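Local coordinates for RNA pseudouridylate synthase domain-containing protein 1 (PDB 5VBB) that probably binds RNA and converts selected uridines to pseudouridine, at residues K23-R28 with P203-L208; Q65-T70 with Q175-C180; Q108-T113 with L243-D248; T129-I132 with G137-N140; Y212-T217 with C221-T226. One frame throughout, in Å; residues are numbered along the deposited sequence.

Contact 1. Residues K23-R28 with P203-L208; sequences KHWDVR and PFRMML
Trp-25 lies against Phe-204 and Arg-205, and the side chain of Arg-205 can be followed along the indole. CB of Arg-205 sits over the face of the six-membered ring, 4.0 Å from the centroid of that Trp-25 ring, a CH-pi contact. CG turns away over the ring of Phe-204, above its centre. CD returns to the indole beside CD1 of Trp-25. A bend at chi3 (-72°) then lays the guanidinium over the start of the Trp-25 side chain, with CB of Trp-25 above its centre. The ring and guanidinium planes are 27° apart, so the overlap is not a flat stack. NH1 of Arg-205 lies 3.6 Å from CD1 of Trp-25. NE of Arg-205 donates to the backbone O of Met-206 at 2.8 Å, from above the carbonyl plane. NH2 adds a hydrogen bond to Ser-71 OG, which fixes the far end of the group.

The two segments are loops of the pseudouridine synthase fold. One follows strand 18-23 and the other leads into strand 208-216. The side chain of Trp-25 is about 10 Å from that of Asp-67, the probable catalytic aspartate.

Phe-204 meets the same indole face as CB of Arg-205. The pair is offset edge-to-face, with the edge of Phe-204 toward the face of Trp-25 and the planes at 86°. CD2 of Phe-204 is 3.5 Å from CZ2 of Trp-25. On the opposite indole face lies CE1 of His-24. The imidazole is itself held, since ND1 of His-24 donates to O of Trp-25 at 2.8 Å. One water bridges the loops: it donates to OD1 of Asp-26 and accepts from N of Met-206.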
# COMPACT_ATOMS: atom_id res chain seq x y z
N LYS A 23 -1.49 -5.24 -8.81
CA LYS A 23 -2.60 -4.41 -9.28
C LYS A 23 -2.07 -3.08 -9.79
O LYS A 23 -1.18 -2.50 -9.21
CB LYS A 23 -3.65 -4.16 -8.17
CG LYS A 23 -4.91 -3.44 -8.65
CD LYS A 23 -5.88 -3.12 -7.51
CE LYS A 23 -5.63 -1.86 -6.73
NZ LYS A 23 -5.77 -0.61 -7.48
N HIS A 24 -2.63 -2.61 -10.87
CA HIS A 24 -2.19 -1.37 -11.47
C HIS A 24 -2.77 -0.21 -10.66
O HIS A 24 -3.84 -0.35 -10.03
CB HIS A 24 -2.69 -1.32 -12.92
CG HIS A 24 -1.99 -0.32 -13.79
ND1 HIS A 24 -2.31 1.03 -13.74
CD2 HIS A 24 -1.04 -0.51 -14.73
CE1 HIS A 24 -1.56 1.61 -14.66
NE2 HIS A 24 -0.77 0.74 -15.27
N TRP A 25 -2.05 0.91 -10.62
CA TRP A 25 -2.53 2.13 -9.95
C TRP A 25 -3.80 2.62 -10.72
O TRP A 25 -3.92 2.39 -11.93
CB TRP A 25 -1.46 3.24 -9.91
CG TRP A 25 -0.79 3.54 -11.23
CD1 TRP A 25 0.27 2.88 -11.78
CD2 TRP A 25 -1.19 4.52 -12.19
NE1 TRP A 25 0.54 3.37 -13.02
CE2 TRP A 25 -0.33 4.40 -13.30
CE3 TRP A 25 -2.18 5.52 -12.20
CZ2 TRP A 25 -0.41 5.24 -14.41
CZ3 TRP A 25 -2.27 6.36 -13.31
CH2 TRP A 25 -1.39 6.22 -14.40
N ASP A 26 -4.75 3.21 -10.01
CA ASP A 26 -6.00 3.74 -10.57
C ASP A 26 -6.79 2.68 -11.31
O ASP A 26 -7.25 2.89 -12.43
CB ASP A 26 -5.78 4.98 -11.45
CG ASP A 26 -5.45 6.24 -10.69
OD1 ASP A 26 -5.13 6.14 -9.50
OD2 ASP A 26 -5.36 7.32 -11.32
N VAL A 27 -6.96 1.53 -10.65
CA VAL A 27 -7.80 0.44 -11.13
C VAL A 27 -8.62 -0.04 -9.95
O VAL A 27 -8.06 -0.37 -8.92
CB VAL A 27 -6.99 -0.71 -11.79
CG1 VAL A 27 -7.90 -1.91 -12.05
CG2 VAL A 27 -6.35 -0.23 -13.09
N ARG A 28 -9.93 -0.10 -10.11
CA ARG A 28 -10.86 -0.53 -9.07
C ARG A 28 -11.04 -2.04 -9.04
O ARG A 28 -11.07 -2.66 -10.09
CB ARG A 28 -12.23 0.13 -9.34
CG ARG A 28 -13.08 0.28 -8.08
CD ARG A 28 -14.24 1.21 -8.32
NE ARG A 28 -13.83 2.44 -9.01
CZ ARG A 28 -13.27 3.50 -8.43
NH1 ARG A 28 -13.06 3.53 -7.12
NH2 ARG A 28 -12.93 4.56 -9.16
N PRO A 203 1.51 14.88 -10.13
CA PRO A 203 2.12 13.58 -10.42
C PRO A 203 1.20 12.65 -11.22
O PRO A 203 -0.03 12.79 -11.20
CB PRO A 203 2.46 13.02 -9.02
CG PRO A 203 2.43 14.17 -8.13
CD PRO A 203 1.33 15.04 -8.68
N PHE A 204 1.79 11.73 -11.98
CA PHE A 204 1.02 10.86 -12.86
C PHE A 204 0.22 9.84 -12.09
O PHE A 204 -0.69 9.24 -12.65
CB PHE A 204 1.93 10.16 -13.88
CG PHE A 204 2.61 8.89 -13.42
CD1 PHE A 204 3.85 8.93 -12.79
CD2 PHE A 204 2.09 7.65 -13.76
CE1 PHE A 204 4.56 7.77 -12.55
CE2 PHE A 204 2.78 6.47 -13.45
CZ PHE A 204 4.01 6.54 -12.85
N ARG A 205 0.56 9.61 -10.80
CA ARG A 205 -0.11 8.63 -9.96
C ARG A 205 0.10 8.94 -8.52
O ARG A 205 0.90 9.80 -8.19
CB ARG A 205 0.47 7.26 -10.25
CG ARG A 205 1.93 7.08 -9.88
CD ARG A 205 2.31 5.61 -9.83
NE ARG A 205 1.70 5.00 -8.65
CZ ARG A 205 1.81 3.74 -8.29
NH1 ARG A 205 2.54 2.90 -9.01
NH2 ARG A 205 1.20 3.31 -7.20
N MET A 206 -0.56 8.21 -7.65
CA MET A 206 -0.31 8.31 -6.23
C MET A 206 0.80 7.32 -5.92
O MET A 206 0.71 6.17 -6.32
CB MET A 206 -1.55 7.97 -5.42
CG MET A 206 -1.33 8.21 -3.97
SD MET A 206 -2.81 7.97 -2.96
CE MET A 206 -2.87 6.17 -2.94
N MET A 207 1.85 7.77 -5.24
CA MET A 207 3.04 6.94 -4.97
C MET A 207 2.92 6.06 -3.70
O MET A 207 3.69 6.21 -2.76
CB MET A 207 4.29 7.83 -4.88
CG MET A 207 4.45 8.80 -6.06
SD MET A 207 4.54 7.97 -7.67
CE MET A 207 4.48 9.40 -8.77
N LEU A 208 2.01 5.10 -3.73
CA LEU A 208 1.82 4.11 -2.67
C LEU A 208 1.66 2.80 -3.39
O LEU A 208 0.92 2.74 -4.35
CB LEU A 208 0.60 4.46 -1.79
CG LEU A 208 0.33 3.52 -0.61
CD1 LEU A 208 1.49 3.54 0.39
CD2 LEU A 208 -0.91 3.94 0.14
O HOH W 1 -2.47 6.22 -8.39

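Contact 2. Residues Q65-T70 with Q175-C180; sequences QLDFST and QLRVHC. With SO4 (sulfate ion), chain B.
Arg-177 reaches from its helix to Asp-67, and a sulfate ion, probably from the crystallisation liquor, is held beside the pair. The sulfate makes the tight part. NH1 of Arg-177 binds O1 of the sulfate at 2.7 Å, and NH2 adds a weak bond to the same oxygen. From the other segment, N of Ser-69 donates to sulfate O4 at 2.9 Å in a nearly straight bond. OG of Ser-69 donates to sulfate O3 at 2.7 Å. The ring of Phe-68 has O3 near its edge.

Asp-67 is probably the catalytic aspartate, as in other RluA-family enzymes. It opens a type I beta turn that runs to Thr-70, closed by N of Thr-70 bonding to O of Asp-67. The turn presents the carboxylate of Asp-67 to helix 175-182.

The direct contact between the segments is looser. It is a salt bridge with a single bond, from NH1 of Arg-177 to OD2 of Asp-67 at 3.2 Å. The acceptor lies in the guanidinium plane, but the donor stands above the carboxylate plane, 54° out of it. A bend at chi3 (75°) in the arginine chain helps set this edge toward the aspartate. NH2 of Arg-177 has a second carboxylate partner in Asp-190.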
# COMPACT_ATOMS: atom_id res chain seq x y z
N GLN A 65 -8.70 -6.17 0.15
CA GLN A 65 -8.89 -5.02 -0.73
C GLN A 65 -7.62 -4.23 -0.89
O GLN A 65 -6.75 -4.27 -0.04
CB GLN A 65 -9.97 -4.10 -0.16
CG GLN A 65 -11.34 -4.75 -0.02
N LEU A 66 -7.58 -3.43 -1.93
CA LEU A 66 -6.48 -2.51 -2.19
C LEU A 66 -7.15 -1.29 -2.80
O LEU A 66 -7.97 -1.46 -3.68
CB LEU A 66 -5.50 -3.19 -3.14
CG LEU A 66 -4.05 -2.86 -3.03
CD1 LEU A 66 -3.54 -3.02 -1.60
CD2 LEU A 66 -3.26 -3.73 -3.97
N ASP A 67 -6.87 -0.09 -2.30
CA ASP A 67 -7.52 1.14 -2.79
C ASP A 67 -7.29 1.30 -4.31
O ASP A 67 -6.23 0.89 -4.83
CB ASP A 67 -6.96 2.41 -2.10
CG ASP A 67 -7.13 2.59 -0.59
OD1 ASP A 67 -8.10 2.01 -0.04
OD2 ASP A 67 -6.35 3.45 0.02
N PHE A 68 -8.25 1.96 -5.00
CA PHE A 68 -8.19 2.35 -6.42
C PHE A 68 -6.84 2.95 -6.80
O PHE A 68 -6.21 2.48 -7.74
CB PHE A 68 -9.29 3.39 -6.74
CG PHE A 68 -9.28 3.95 -8.15
CD1 PHE A 68 -9.75 3.20 -9.21
CD2 PHE A 68 -8.80 5.23 -8.41
CE1 PHE A 68 -9.73 3.71 -10.51
CE2 PHE A 68 -8.82 5.74 -9.70
CZ PHE A 68 -9.27 4.98 -10.74
N SER A 69 -6.38 3.98 -6.05
CA SER A 69 -5.15 4.70 -6.37
C SER A 69 -3.87 3.97 -5.97
O SER A 69 -2.79 4.36 -6.43
CB SER A 69 -5.16 6.08 -5.74
OG SER A 69 -6.24 6.83 -6.26
N THR A 70 -3.96 2.90 -5.23
CA THR A 70 -2.78 2.16 -4.80
C THR A 70 -2.49 1.02 -5.75
O THR A 70 -3.41 0.34 -6.18
CB THR A 70 -3.02 1.69 -3.35
OG1 THR A 70 -3.18 2.87 -2.57
CG2 THR A 70 -1.89 0.84 -2.78
N GLN A 175 -5.20 3.93 6.13
CA GLN A 175 -4.25 4.09 7.24
C GLN A 175 -2.94 4.74 6.89
O GLN A 175 -2.52 5.68 7.55
CB GLN A 175 -3.90 2.73 7.82
CG GLN A 175 -2.92 2.84 8.97
CD GLN A 175 -2.92 1.66 9.90
OE1 GLN A 175 -3.97 1.08 10.23
NE2 GLN A 175 -1.75 1.26 10.33
N LEU A 176 -2.28 4.21 5.87
CA LEU A 176 -0.94 4.68 5.52
C LEU A 176 -1.00 6.11 5.03
O LEU A 176 -0.16 6.93 5.39
CB LEU A 176 -0.35 3.76 4.43
CG LEU A 176 -0.30 2.29 4.81
CD1 LEU A 176 0.13 1.45 3.66
CD2 LEU A 176 0.58 2.07 6.01
N ARG A 177 -2.03 6.42 4.25
CA ARG A 177 -2.17 7.76 3.71
C ARG A 177 -2.50 8.75 4.79
O ARG A 177 -2.00 9.88 4.78
CB ARG A 177 -3.25 7.79 2.64
CG ARG A 177 -2.89 6.97 1.41
CD ARG A 177 -4.13 6.52 0.69
NE ARG A 177 -4.72 7.65 -0.02
CZ ARG A 177 -5.78 7.60 -0.82
NH1 ARG A 177 -6.42 6.45 -1.00
NH2 ARG A 177 -6.21 8.69 -1.43
N VAL A 178 -3.35 8.35 5.75
CA VAL A 178 -3.73 9.26 6.83
C VAL A 178 -2.54 9.49 7.77
O VAL A 178 -2.30 10.64 8.19
CB VAL A 178 -4.96 8.71 7.57
CG1 VAL A 178 -5.25 9.51 8.86
CG2 VAL A 178 -6.16 8.71 6.64
N HIS A 179 -1.85 8.41 8.15
CA HIS A 179 -0.72 8.49 9.06
C HIS A 179 0.43 9.35 8.49
O HIS A 179 1.02 10.14 9.23
CB HIS A 179 -0.21 7.11 9.43
CG HIS A 179 -0.83 6.50 10.68
ND1 HIS A 179 -0.58 5.20 11.02
CD2 HIS A 179 -1.64 7.05 11.61
CE1 HIS A 179 -1.26 4.98 12.14
NE2 HIS A 179 -1.85 6.10 12.56
N CYS A 180 0.79 9.15 7.22
CA CYS A 180 1.90 9.91 6.61
C CYS A 180 1.55 11.41 6.48
O CYS A 180 2.35 12.28 6.85
CB CYS A 180 2.27 9.29 5.26
SG CYS A 180 3.03 7.66 5.44
S SO4 B . -8.79 6.21 -3.71
O1 SO4 B . -8.66 6.95 -2.45
O2 SO4 B . -10.14 5.63 -3.76
O3 SO4 B . -8.57 7.08 -4.85
O4 SO4 B . -7.77 5.17 -3.78

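Contact 3. Residues Q108-T113 with L243-D248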
# COMPACT_ATOMS: atom_id res chain seq x y z
N GLN A 108 13.83 13.25 8.66
CA GLN A 108 15.18 13.16 9.23
C GLN A 108 15.35 11.96 10.16
O GLN A 108 16.46 11.44 10.23
CB GLN A 108 15.55 14.45 9.95
CG GLN A 108 15.44 15.70 9.07
CD GLN A 108 16.31 15.66 7.82
OE1 GLN A 108 17.41 15.09 7.82
NE2 GLN A 108 15.86 16.31 6.75
N GLU A 109 14.29 11.46 10.81
CA GLU A 109 14.37 10.25 11.66
C GLU A 109 14.53 9.03 10.74
O GLU A 109 13.86 8.98 9.72
CB GLU A 109 13.08 10.06 12.46
CG GLU A 109 12.74 11.19 13.42
CD GLU A 109 11.84 12.32 12.94
OE1 GLU A 109 11.30 12.22 11.82
OE2 GLU A 109 11.72 13.32 13.67
N SER A 110 15.36 8.04 11.10
CA SER A 110 15.52 6.85 10.25
C SER A 110 14.30 5.94 10.31
O SER A 110 13.99 5.26 9.34
CB SER A 110 16.79 6.08 10.62
OG SER A 110 16.61 5.24 11.75
N ARG A 111 13.62 5.90 11.47
CA ARG A 111 12.44 5.06 11.66
C ARG A 111 11.45 5.79 12.54
O ARG A 111 11.85 6.47 13.50
CB ARG A 111 12.83 3.72 12.32
CG ARG A 111 11.67 2.73 12.51
CD ARG A 111 12.19 1.44 13.06
NE ARG A 111 11.25 0.33 12.91
CZ ARG A 111 11.50 -0.91 13.32
NH1 ARG A 111 12.66 -1.20 13.90
NH2 ARG A 111 10.60 -1.87 13.14
N VAL A 112 10.17 5.71 12.18
CA VAL A 112 9.10 6.38 12.92
C VAL A 112 8.00 5.38 13.20
O VAL A 112 7.53 4.71 12.28
CB VAL A 112 8.54 7.59 12.11
CG1 VAL A 112 7.38 8.27 12.83
CG2 VAL A 112 9.63 8.59 11.79
N THR A 113 7.53 5.35 14.45
CA THR A 113 6.37 4.56 14.85
C THR A 113 5.23 5.56 14.83
O THR A 113 5.34 6.60 15.46
CB THR A 113 6.56 4.01 16.27
OG1 THR A 113 7.68 3.14 16.25
CG2 THR A 113 5.38 3.23 16.74
N LEU A 243 21.15 7.73 0.35
CA LEU A 243 20.70 6.42 0.79
C LEU A 243 20.75 6.35 2.30
O LEU A 243 21.82 6.55 2.86
CB LEU A 243 21.58 5.32 0.20
CG LEU A 243 21.19 3.88 0.57
CD1 LEU A 243 19.89 3.47 -0.09
CD2 LEU A 243 22.28 2.93 0.18
N LEU A 244 19.61 6.07 2.95
CA LEU A 244 19.58 5.86 4.39
C LEU A 244 19.63 4.37 4.69
O LEU A 244 20.47 3.93 5.48
CB LEU A 244 18.36 6.52 5.06
CG LEU A 244 18.45 8.06 5.25
CD1 LEU A 244 17.92 8.79 4.06
CD2 LEU A 244 17.67 8.51 6.51
N GLN A 245 18.73 3.58 4.08
CA GLN A 245 18.66 2.14 4.37
C GLN A 245 18.49 1.32 3.12
O GLN A 245 17.95 1.80 2.13
CB GLN A 245 17.52 1.87 5.39
CG GLN A 245 17.96 2.23 6.78
CD GLN A 245 16.88 2.24 7.83
OE1 GLN A 245 16.78 1.30 8.66
NE2 GLN A 245 16.18 3.39 7.92
N SER A 246 18.93 0.07 3.19
CA SER A 246 18.87 -0.87 2.08
C SER A 246 17.51 -1.59 2.06
O SER A 246 17.19 -2.30 3.01
CB SER A 246 19.97 -1.92 2.23
OG SER A 246 19.78 -2.99 1.33
N LEU A 247 16.78 -1.51 0.95
CA LEU A 247 15.51 -2.23 0.82
C LEU A 247 15.71 -3.74 0.76
O LEU A 247 14.87 -4.46 1.28
CB LEU A 247 14.75 -1.74 -0.41
CG LEU A 247 13.37 -2.31 -0.66
CD1 LEU A 247 12.45 -2.14 0.57
CD2 LEU A 247 12.76 -1.65 -1.86
N ASP A 248 16.79 -4.23 0.11
CA ASP A 248 17.06 -5.67 0.03
C ASP A 248 17.20 -6.24 1.42
O ASP A 248 16.62 -7.28 1.73
CB ASP A 248 18.35 -5.97 -0.74
CG ASP A 248 18.30 -5.77 -2.23
OD1 ASP A 248 17.22 -5.97 -2.82
OD2 ASP A 248 19.36 -5.49 -2.83
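Gln-245 touches Ser-110 through its amide nitrogen. NE2 of Gln-245 donates to the backbone O of Ser-110 at 3.2 Å, with an N-H...O angle of 136°. The acceptor lies in the amide plane of Gln-245. The donor, however, stands above the carbonyl plane of Ser-110, 42° out of it. The bond is bent at the hydrogen and misses the carbonyl lone pairs. NE2 of Gln-245 is also 3.9 Å from CB of Ser-110, a loose packing contact.

The glutamine chain is extended beyond CG (chi2 170°), which carries the amide toward the carbonyl of Ser-110. Leu-244 turns its CB toward the 108-113 segment as well and shields the side of the contact. The two segments bury little surface between them, 128 Å² over both sides.

The next shell belongs to strand 146-156, which passes between the two segments. NE2 of Gln-245 also donates to O of Val-150, its stronger partner, so one amide nitrogen serves two backbone carbonyls. The backbone of Ser-110 pairs with Val-150, while those of Leu-244 and Gln-245 bond to Leu-151.

Past Gln-245 the chain enters helix 247-256, with Ser-246 as its N-cap. The contact is a surface one, away from the probable active site. Strands 111-114 and 238-243 both pair antiparallel with strand 146-156. The glutamine, just past the end of strand 238-243, reaches the residue just before strand 111-114, and so bridges two neighbours of one strand in this branched antiparallel sheet.

Contact 4. Residues T129-I132 with G137-N140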
# COMPACT_ATOMS: atom_id res chain seq x y z
N THR A 129 -12.32 10.82 3.90
CA THR A 129 -13.05 9.81 4.65
C THR A 129 -12.57 9.66 6.10
O THR A 129 -13.39 9.72 7.02
CB THR A 129 -12.94 8.43 3.93
OG1 THR A 129 -13.24 8.59 2.53
CG2 THR A 129 -13.88 7.38 4.51
N MET A 130 -11.26 9.55 6.29
CA MET A 130 -10.66 9.26 7.57
C MET A 130 -9.91 10.44 8.18
O MET A 130 -9.52 11.37 7.47
CB MET A 130 -9.70 8.07 7.37
CG MET A 130 -10.32 6.87 6.64
SD MET A 130 -11.77 6.09 7.40
CE MET A 130 -11.02 5.31 8.82
N CYS A 131 -9.69 10.41 9.49
CA CYS A 131 -8.97 11.47 10.21
C CYS A 131 -8.23 10.93 11.41
O CYS A 131 -8.55 9.88 11.92
CB CYS A 131 -9.96 12.55 10.65
SG CYS A 131 -11.33 11.92 11.65
N ILE A 132 -7.33 11.75 11.93
CA ILE A 132 -6.55 11.46 13.14
C ILE A 132 -7.37 11.86 14.34
O ILE A 132 -8.02 12.91 14.30
CB ILE A 132 -5.22 12.27 13.10
CG1 ILE A 132 -4.36 11.83 11.92
CG2 ILE A 132 -4.45 12.15 14.38
CD1 ILE A 132 -3.69 10.42 12.10
N GLY A 137 -14.16 17.04 14.51
CA GLY A 137 -15.18 16.09 14.09
C GLY A 137 -14.71 14.66 13.90
O GLY A 137 -15.39 13.87 13.23
N CYS A 138 -13.57 14.27 14.49
CA CYS A 138 -13.09 12.90 14.31
C CYS A 138 -13.88 12.00 15.26
O CYS A 138 -13.87 12.27 16.46
CB CYS A 138 -11.59 12.80 14.54
SG CYS A 138 -10.78 11.48 13.59
N GLU A 139 -14.59 10.98 14.73
CA GLU A 139 -15.45 10.07 15.51
C GLU A 139 -14.96 8.62 15.45
O GLU A 139 -14.45 8.16 14.41
CB GLU A 139 -16.91 10.09 14.97
CG GLU A 139 -17.68 11.39 15.11
CD GLU A 139 -19.07 11.41 14.49
OE1 GLU A 139 -19.47 10.40 13.87
OE2 GLU A 139 -19.77 12.44 14.61
N ASN A 140 -15.22 7.89 16.55
CA ASN A 140 -14.96 6.47 16.76
C ASN A 140 -13.52 6.10 16.37
O ASN A 140 -13.28 5.27 15.49
CB ASN A 140 -16.02 5.62 15.99
CG ASN A 140 -16.15 4.19 16.47
OD1 ASN A 140 -16.02 3.90 17.67
ND2 ASN A 140 -16.47 3.27 15.57
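Cys-131 and Cys-138 meet through unlike first torsions. In Cys-131, SG stands between the backbone N and the carbonyl carbon (chi1 56°). In Cys-138, SG swings to the far side from its own N (chi1 -151°). Both CB atoms point at the opposite segment, and the sulfurs close a disulfide of 2.1 Å between SG of Cys-131 and SG of Cys-138. The torsion about the S-S bond is 108°, somewhat wider than a right angle. CA of Cys-131 and CA of Cys-138 are 6.0 Å apart.

The disulfide joins the two outer strands of a three-stranded antiparallel sheet, 130-132 and 138-142. These strands do not pair with each other, but they come close here. Each pairs instead with strand 118-121: the backbone of Cys-131 bonds to Gly-119, and that of Glu-139 to Arg-120. The covalent link therefore ties together two strands that share a neighbour but exchange no backbone bonds across this contact.

The second cysteine also meets the residue after the first. SG of Cys-138 lies 3.2 Å from the backbone O of Ile-132. CB of Cys-138 is 3.6 Å from that same O of Ile-132. The carbonyl has a polar partner in Ser-135 OG, within the short loop that joins the segments. The side chain of Ile-132 leaves its CA away from the 137-140 segment and packs on helix 175-182.

Contact 5. Residues Y212-T217 with C221-T226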
# COMPACT_ATOMS: atom_id res chain seq x y z
N TYR A 212 4.94 -6.07 -0.11
CA TYR A 212 5.15 -7.35 0.51
C TYR A 212 3.83 -7.85 1.08
O TYR A 212 3.08 -7.07 1.66
CB TYR A 212 6.22 -7.23 1.60
CG TYR A 212 6.49 -8.53 2.32
CD1 TYR A 212 7.34 -9.49 1.77
CD2 TYR A 212 5.89 -8.81 3.54
CE1 TYR A 212 7.49 -10.74 2.37
CE2 TYR A 212 6.08 -10.03 4.17
CZ TYR A 212 6.91 -10.98 3.61
OH TYR A 212 7.06 -12.16 4.30
N LEU A 213 3.53 -9.12 0.86
CA LEU A 213 2.30 -9.71 1.38
C LEU A 213 2.57 -11.16 1.75
O LEU A 213 3.18 -11.88 0.98
CB LEU A 213 1.18 -9.58 0.33
CG LEU A 213 -0.17 -10.29 0.61
CD1 LEU A 213 -0.94 -9.59 1.74
CD2 LEU A 213 -1.02 -10.35 -0.68
N ARG A 214 2.21 -11.56 2.96
CA ARG A 214 2.39 -12.93 3.43
C ARG A 214 1.09 -13.35 4.08
O ARG A 214 0.67 -12.69 5.02
CB ARG A 214 3.53 -13.03 4.42
CG ARG A 214 3.93 -14.48 4.73
CD ARG A 214 4.57 -14.61 6.11
NE ARG A 214 5.74 -13.75 6.26
CZ ARG A 214 6.37 -13.49 7.41
NH1 ARG A 214 5.95 -14.03 8.55
NH2 ARG A 214 7.42 -12.69 7.42
N ILE A 215 0.46 -14.44 3.57
CA ILE A 215 -0.82 -14.95 4.06
C ILE A 215 -0.52 -16.43 4.46
O ILE A 215 -0.39 -17.29 3.60
CB ILE A 215 -1.90 -14.83 2.98
CG1 ILE A 215 -1.97 -13.36 2.43
CG2 ILE A 215 -3.25 -15.30 3.54
CD1 ILE A 215 -2.84 -13.16 1.25
N PRO A 216 -0.31 -16.69 5.76
CA PRO A 216 0.10 -18.03 6.19
C PRO A 216 -1.09 -18.97 6.34
O PRO A 216 -1.48 -19.31 7.45
CB PRO A 216 0.81 -17.74 7.51
CG PRO A 216 0.05 -16.58 8.08
CD PRO A 216 -0.32 -15.73 6.89
N THR A 217 -1.66 -19.41 5.21
CA THR A 217 -2.84 -20.29 5.25
C THR A 217 -2.46 -21.72 5.68
O THR A 217 -1.30 -22.12 5.60
CB THR A 217 -3.62 -20.31 3.91
OG1 THR A 217 -2.97 -21.17 2.97
CG2 THR A 217 -3.85 -18.94 3.32
N CYS A 221 1.70 -20.98 2.25
CA CYS A 221 2.11 -19.65 2.72
C CYS A 221 2.29 -18.82 1.49
O CYS A 221 3.30 -18.94 0.79
CB CYS A 221 3.39 -19.71 3.55
SG CYS A 221 3.95 -18.10 4.16
N VAL A 222 1.26 -18.01 1.18
CA VAL A 222 1.26 -17.14 0.01
C VAL A 222 2.14 -15.98 0.38
O VAL A 222 1.73 -15.20 1.22
CB VAL A 222 -0.16 -16.66 -0.36
CG1 VAL A 222 -0.13 -15.69 -1.55
CG2 VAL A 222 -1.09 -17.83 -0.60
N GLU A 223 3.36 -15.90 -0.19
CA GLU A 223 4.28 -14.83 0.18
C GLU A 223 4.84 -14.18 -1.07
O GLU A 223 5.43 -14.85 -1.91
CB GLU A 223 5.37 -15.40 1.06
CG GLU A 223 6.48 -14.43 1.40
CD GLU A 223 7.50 -15.01 2.37
OE1 GLU A 223 7.54 -16.25 2.54
OE2 GLU A 223 8.24 -14.21 2.98
N VAL A 224 4.64 -12.87 -1.21
CA VAL A 224 5.15 -12.22 -2.40
C VAL A 224 5.81 -10.93 -2.01
O VAL A 224 5.49 -10.29 -1.00
CB VAL A 224 4.10 -12.01 -3.56
CG1 VAL A 224 3.19 -13.21 -3.70
CG2 VAL A 224 3.27 -10.76 -3.38
N CYS A 225 6.80 -10.61 -2.82
CA CYS A 225 7.55 -9.40 -2.79
C CYS A 225 7.64 -8.94 -4.22
O CYS A 225 8.42 -9.48 -5.00
CB CYS A 225 8.92 -9.63 -2.18
SG CYS A 225 9.65 -8.13 -1.58
N THR A 226 6.75 -8.02 -4.58
CA THR A 226 6.64 -7.54 -5.94
C THR A 226 7.83 -6.66 -6.34
O THR A 226 8.52 -6.13 -5.45
CB THR A 226 5.39 -6.65 -6.14
OG1 THR A 226 5.66 -5.36 -5.57
CG2 THR A 226 4.12 -7.23 -5.60
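Tyr-212 and Glu-223 meet with their flat groups steeply turned, the ring and carboxylate planes 82° apart. OE2 of Glu-223 lies at the edge of the tyrosine ring, in its plane. CB of Cys-225 is also near that edge. OH of Tyr-212 donates to OE2 of Glu-223 at 2.7 Å, from above the carboxylate plane. At the edge of the Arg-214 guanidinium, also in plane, sits that same tyrosine oxygen. NE of Arg-214 donates to OH of Tyr-212 at 2.8 Å, and NH2 adds a longer bond, so the hydroxyl is gripped side-on. NE of Arg-214 remains 4.1 Å from OE2 of Glu-223, beyond a salt bridge. The arginine's strongest partner is Asp-259, through NH1.

Tyr-212, Arg-214, Cys-221, Glu-223 and Cys-225 share one sheet face. There CG of Arg-214 packs on SG of Cys-221 at 3.7 Å. The other face carries Leu-213, Ile-215, Val-222 and Val-224, which pack toward strands 18-23 and 73-77.

The backbones are joined by two hydrogen-bonded pairs, Leu-213 with Val-224 and Ile-215 with Val-222. N of Val-224 donates to O of Leu-213 at 2.8 Å. The N-to-C directions of the two strands differ by 175°. Together they form an antiparallel beta hairpin at the edge of the large sheet.

Contact 2 holds the probable catalytic Asp-67 and the sulfate, and contact 1 flanks it, with centres 11 Å apart. NZ of Lys-23 in contact 1 bonds to the backbone O of Asp-67 and of Thr-70 in contact 2. Contact 4 packs against the helix that bears Arg-177: Met-130 and Ile-132 touch Val-178, and the centres of contacts 2 and 4 are 15 Å apart. Contacts 3 and 5 share the large antiparallel sheet, yet their nearest atoms are about 7 Å apart. Contact 5 begins a few residues after contact 1 ends, on the same strand 208-216. Contacts 4 and 5 lie on opposite sides of the chain's centre, 31 Å apart between centres.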